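Local coordinates for protein TRUD (Uncultured prochloron, PDB 4BS9) that is a zinc-binding cyanobactin heterocyclase, probably using ATP to cyclise residues of a precursor peptide into azoline heterocycles, as in trunkamide biosynthesis, at residues 107-112 with 137-142; 190-195 with 251-256. All blocks are in the same frame, centred on the assembly; numbering follows the deposited sequence.

Contact 1: residues 107-112 with 137-142; sequences EGLKQP and AGIQVS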
loop_
_atom_site.group_PDB
_atom_site.type_symbol
_atom_site.label_atom_id
_atom_site.label_comp_id
_atom_site.label_asym_id
_atom_site.label_seq_id
_atom_site.Cartn_x
_atom_site.Cartn_y
_atom_site.Cartn_z
ATOM N N GLU A 107 -33.229 23.097 -0.687
ATOM C CA GLU A 107 -33.338 23.646 0.663
ATOM C C GLU A 107 -32.023 23.665 1.462
ATOM O O GLU A 107 -31.766 24.588 2.246
ATOM C CB GLU A 107 -34.356 22.878 1.455
ATOM C CG GLU A 107 -35.763 23.119 0.997
ATOM C CD GLU A 107 -36.740 22.300 1.805
ATOM O OE1 GLU A 107 -36.274 21.411 2.558
ATOM O OE2 GLU A 107 -37.966 22.542 1.684
ATOM N N GLY A 108 -31.206 22.639 1.290
ATOM C CA GLY A 108 -29.907 22.602 1.952
ATOM C C GLY A 108 -28.962 23.718 1.535
ATOM O O GLY A 108 -28.242 24.253 2.373
ATOM N N LEU A 109 -28.978 24.067 0.246
ATOM C CA LEU A 109 -28.058 25.061 -0.324
ATOM C C LEU A 109 -28.532 26.527 -0.240
ATOM O O LEU A 109 -27.746 27.456 -0.467
ATOM C CB LEU A 109 -27.786 24.721 -1.791
ATOM C CG LEU A 109 -27.320 23.307 -2.190
ATOM C CD1 LEU A 109 -27.157 23.176 -3.700
ATOM C CD2 LEU A 109 -26.013 22.914 -1.514
ATOM N N LYS A 110 -29.800 26.743 0.094
ATOM C CA LYS A 110 -30.372 28.089 0.039
ATOM C C LYS A 110 -29.804 28.978 1.135
ATOM O O LYS A 110 -29.930 30.204 1.080
ATOM C CB LYS A 110 -31.898 28.046 0.152
ATOM C CG LYS A 110 -32.374 27.776 1.574
ATOM C CD LYS A 110 -33.855 27.447 1.643
ATOM C CE LYS A 110 -34.242 26.972 3.038
ATOM N NZ LYS A 110 -35.722 26.966 3.231
ATOM N N GLN A 111 -29.205 28.371 2.143
ATOM C CA GLN A 111 -28.568 29.162 3.195
ATOM C C GLN A 111 -27.292 29.872 2.746
ATOM O O GLN A 111 -26.625 29.450 1.785
ATOM C CB GLN A 111 -28.295 28.297 4.417
ATOM C CG GLN A 111 -29.581 27.933 5.130
ATOM C CD GLN A 111 -29.346 27.301 6.483
ATOM O OE1 GLN A 111 -28.420 27.681 7.216
ATOM N NE2 GLN A 111 -30.196 26.332 6.835
ATOM N N PRO A 112 -26.954 30.967 3.438
ATOM C CA PRO A 112 -25.845 31.788 2.994
ATOM C C PRO A 112 -24.513 31.287 3.494
ATOM O O PRO A 112 -24.431 30.584 4.505
ATOM C CB PRO A 112 -26.150 33.151 3.604
ATOM C CG PRO A 112 -26.878 32.833 4.855
ATOM C CD PRO A 112 -27.574 31.510 4.655
ATOM N N ALA A 137 -23.445 27.146 -8.295
ATOM C CA ALA A 137 -23.842 25.891 -7.679
ATOM C C ALA A 137 -25.112 26.023 -6.842
ATOM O O ALA A 137 -25.473 25.102 -6.119
ATOM C CB ALA A 137 -22.704 25.351 -6.832
ATOM N N GLY A 138 -25.802 27.155 -6.919
ATOM C CA GLY A 138 -27.040 27.340 -6.157
ATOM C C GLY A 138 -26.927 27.825 -4.711
ATOM O O GLY A 138 -27.894 27.702 -3.961
ATOM N N ILE A 139 -25.790 28.424 -4.336
ATOM C CA ILE A 139 -25.486 28.827 -2.947
ATOM C C ILE A 139 -25.448 30.354 -2.784
ATOM O O ILE A 139 -24.837 31.052 -3.594
ATOM C CB ILE A 139 -24.110 28.248 -2.521
ATOM C CG1 ILE A 139 -24.164 26.730 -2.541
ATOM C CG2 ILE A 139 -23.694 28.722 -1.135
ATOM C CD1 ILE A 139 -22.806 26.064 -2.539
ATOM N N GLN A 140 -26.074 30.862 -1.724
ATOM C CA GLN A 140 -26.084 32.309 -1.427
ATOM C C GLN A 140 -24.746 32.758 -0.883
ATOM O O GLN A 140 -24.216 32.110 0.013
ATOM C CB GLN A 140 -27.107 32.629 -0.343
ATOM C CG GLN A 140 -28.449 33.118 -0.828
ATOM C CD GLN A 140 -29.081 34.095 0.151
ATOM O OE1 GLN A 140 -28.381 34.791 0.895
ATOM N NE2 GLN A 140 -30.408 34.172 0.142
ATOM N N VAL A 141 -24.209 33.871 -1.380
ATOM C CA VAL A 141 -22.960 34.404 -0.835
ATOM C C VAL A 141 -23.171 35.833 -0.407
ATOM O O VAL A 141 -23.850 36.583 -1.094
ATOM C CB VAL A 141 -21.801 34.344 -1.836
ATOM C CG1 VAL A 141 -20.472 34.574 -1.121
ATOM C CG2 VAL A 141 -21.786 32.997 -2.549
ATOM N N SER A 142 -22.587 36.212 0.723
ATOM C CA SER A 142 -22.800 37.549 1.280
ATOM C C SER A 142 -21.544 38.146 1.912
ATOM O O SER A 142 -20.575 37.425 2.187
ATOM C CB SER A 142 -23.918 37.475 2.305
ATOM O OG SER A 142 -23.734 36.359 3.149
#
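L109 and P112 pack against the stretch from A137 to S142 where a beta-alpha-beta crossover returns to the sheet. Strand 112-117 leads into helix 124-136, and strand 140-142 returns parallel and next to it, at the outer edge of the mixed sheet of this chain. The turn out of the helix is a Schellman motif. G138, with positive phi (85°), is its C-prime residue, and I139 N reaches back to L134 O.

L109, near the end of the preceding helix 105-109, packs on the carbonyl oxygens of A137 and G138. Its CG sits beside the backbone N (chi1 -52°), and the chain then runs extended to bring CD1 within 3.5 Å of A137 O. Further back, L109 CB lies 3.7 Å from G138 O. The apolar contact is between L109 CB and I139 CG1, 4.2 Å apart. Both side chains are buried under helix 257-283, where L109 meets V276 and I139 meets M275; I139 also rests on V113 and L134, so it packs against strand 112-117 and against helices 124-136 and 257-283.

The second group of contacts is with the side chain of Q140, which lies over the chain leading into P112. Its aliphatic part does most of the touching: Q140 CB is 3.7 Å from P112 CA, and CG is 3.8 Å from K110 O.

The strand pairing is carried by V113, whose backbone bonds to both Q140 and S142, while S142 O accepts from T114 OG1. Between P112 and Q140 there is a CA-H...O contact, in which P112 CA stands 3.4 Å from Q140 O, with 139° at the hydrogen.

Contact 2: residues 190-195 with 251-256; sequences KPVGSI and TARATL
K190 NZ is gripped from several sides where the connection 190-195 meets the loop residues R253 to T255. It donates to V192 O and to I195 O, each 2.8 Å from NZ, so the amine ties both arms of the connection joining antiparallel strands 186-190 and 195-202. The I195 carbonyl points almost straight at it (161° at the oxygen), whereas from V192 O the amine is tilted 18° out of the carbonyl plane. Its third partner is the carboxylate of E27 of the second subunit, in a salt bridge.

G193 N donates across the contact to T255 OG1, 3.3 Å away and practically straight at 178°. T255 OG1 lies beside its own backbone N, the rotation that turns the hydroxyl to G193; V192 CB approaches the same oxygen to 3.7 Å.

R253 bends at CG and lays its aliphatic stem along the connection, with CD 3.9 Å from G193 CA and CG 4.3 Å from V192 CG2. Its guanidinium then comes within 4.3 Å of K190 NZ, measured to NE, and has T251 CG2 over one face. D165 O accepts a weak bond from R253 NE, and E27 of the second subunit is a long, weak ion partner of NH1.

S194 OG likewise bonds to Q28 and E97 of the second subunit. The contact is thus part of the dimer interface, and a carboxylate from the partner chain, with a long, weak pairing of R253 NH2 to D166 of its own chain, probably offsets the positive charge that K190 and R253 bring together there.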
loop_
_atom_site.group_PDB
_atom_site.type_symbol
_atom_site.label_atom_id
_atom_site.label_comp_id
_atom_site.label_asym_id
_atom_site.label_seq_id
_atom_site.Cartn_x
_atom_site.Cartn_y
_atom_site.Cartn_z
ATOM N N LYS A 190 -6.455 26.500 0.507
ATOM C CA LYS A 190 -5.320 27.089 -0.184
ATOM C C LYS A 190 -5.416 26.705 -1.643
ATOM O O LYS A 190 -5.052 25.593 -2.009
ATOM C CB LYS A 190 -4.002 26.584 0.382
ATOM C CG LYS A 190 -2.798 27.257 -0.244
ATOM C CD LYS A 190 -1.483 26.826 0.401
ATOM C CE LYS A 190 -0.937 25.561 -0.237
ATOM N NZ LYS A 190 -0.318 25.764 -1.592
ATOM N N PRO A 191 -5.921 27.612 -2.485
ATOM C CA PRO A 191 -6.039 27.355 -3.912
ATOM C C PRO A 191 -4.833 27.839 -4.727
ATOM O O PRO A 191 -4.710 27.519 -5.909
ATOM C CB PRO A 191 -7.278 28.158 -4.285
ATOM C CG PRO A 191 -7.194 29.355 -3.404
ATOM C CD PRO A 191 -6.525 28.909 -2.126
ATOM N N VAL A 192 -3.945 28.605 -4.112
ATOM C CA VAL A 192 -2.722 29.028 -4.797
ATOM C C VAL A 192 -1.583 28.041 -4.535
ATOM O O VAL A 192 -1.653 27.209 -3.621
ATOM C CB VAL A 192 -2.310 30.447 -4.390
ATOM C CG1 VAL A 192 -3.319 31.436 -4.920
ATOM C CG2 VAL A 192 -2.210 30.609 -2.885
ATOM N N GLY A 193 -0.533 28.116 -5.339
ATOM C CA GLY A 193 0.551 27.148 -5.211
ATOM C C GLY A 193 0.394 25.876 -6.042
ATOM O O GLY A 193 -0.666 25.581 -6.588
ATOM N N SER A 194 1.483 25.123 -6.113
ATOM C CA SER A 194 1.549 23.879 -6.868
ATOM C C SER A 194 0.818 22.732 -6.183
ATOM O O SER A 194 0.628 21.677 -6.793
ATOM C CB SER A 194 3.015 23.481 -7.062
ATOM O OG SER A 194 3.699 23.482 -5.818
ATOM N N ILE A 195 0.460 22.911 -4.910
ATOM C CA ILE A 195 -0.339 21.920 -4.217
ATOM C C ILE A 195 -1.532 22.575 -3.555
ATOM O O ILE A 195 -1.387 23.512 -2.785
ATOM C CB ILE A 195 0.458 21.166 -3.163
ATOM C CG1 ILE A 195 1.803 20.717 -3.716
ATOM C CG2 ILE A 195 -0.344 19.964 -2.683
ATOM C CD1 ILE A 195 2.670 20.042 -2.673
ATOM N N THR A 251 6.061 33.981 2.264
ATOM C CA THR A 251 6.282 32.975 1.184
ATOM C C THR A 251 6.013 33.371 -0.326
ATOM O O THR A 251 5.417 34.411 -0.609
ATOM C CB THR A 251 5.469 31.689 1.557
ATOM O OG1 THR A 251 5.701 30.654 0.595
ATOM C CG2 THR A 251 3.957 31.973 1.662
ATOM N N ALA A 252 6.488 32.531 -1.267
ATOM C CA ALA A 252 6.222 32.654 -2.735
ATOM C C ALA A 252 5.315 31.499 -3.255
ATOM O O ALA A 252 5.207 30.441 -2.606
ATOM C CB ALA A 252 7.532 32.709 -3.523
ATOM N N ARG A 253 4.661 31.691 -4.410
ATOM C CA ARG A 253 3.595 30.760 -4.841
ATOM C C ARG A 253 3.376 30.601 -6.348
ATOM O O ARG A 253 3.000 31.546 -7.035
ATOM C CB ARG A 253 2.253 31.165 -4.214
ATOM C CG ARG A 253 2.126 30.884 -2.724
ATOM C CD ARG A 253 2.195 29.395 -2.415
ATOM N NE ARG A 253 2.262 29.120 -0.977
ATOM C CZ ARG A 253 3.365 28.794 -0.300
ATOM N NH1 ARG A 253 4.551 28.697 -0.910
ATOM N NH2 ARG A 253 3.276 28.572 1.013
ATOM N N ALA A 254 3.557 29.377 -6.834
ATOM C CA ALA A 254 3.274 29.037 -8.225
ATOM C C ALA A 254 1.785 28.851 -8.464
ATOM O O ALA A 254 1.120 28.155 -7.715
ATOM C CB ALA A 254 3.981 27.753 -8.594
ATOM N N THR A 255 1.268 29.438 -9.532
ATOM C CA THR A 255 -0.169 29.438 -9.774
ATOM C C THR A 255 -0.413 29.675 -11.268
ATOM O O THR A 255 -0.087 30.743 -11.801
ATOM C CB THR A 255 -0.891 30.539 -8.923
ATOM O OG1 THR A 255 -0.439 30.505 -7.562
ATOM C CG2 THR A 255 -2.417 30.375 -8.921
ATOM N N LEU A 256 -0.956 28.669 -11.951
ATOM C CA LEU A 256 -1.554 28.904 -13.253
ATOM C C LEU A 256 -3.007 29.251 -13.001
ATOM O O LEU A 256 -3.571 28.829 -11.999
ATOM C CB LEU A 256 -1.514 27.666 -14.119
ATOM C CG LEU A 256 -0.186 26.973 -14.313
ATOM C CD1 LEU A 256 -0.404 25.777 -15.214
ATOM C CD2 LEU A 256 0.813 27.918 -14.931
#

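Contact 1 and contact 2 belong to the same seven-stranded mixed sheet, at different places in it: 107-112 with 137-142 lies at its outermost parallel strand, 190-195 with 251-256 at the connection where antiparallel strands take over. Their centres are 28 Å apart and their nearest atoms about 14 Å, so they do not touch. Helix 257-283 connects them: it starts directly after contact 2, and its V276 and M275 cover contact 1. Contact 1 lies within one subunit, whereas contact 2 is completed by the second. Both are away from the zinc held by C209, C212, C318 and C321.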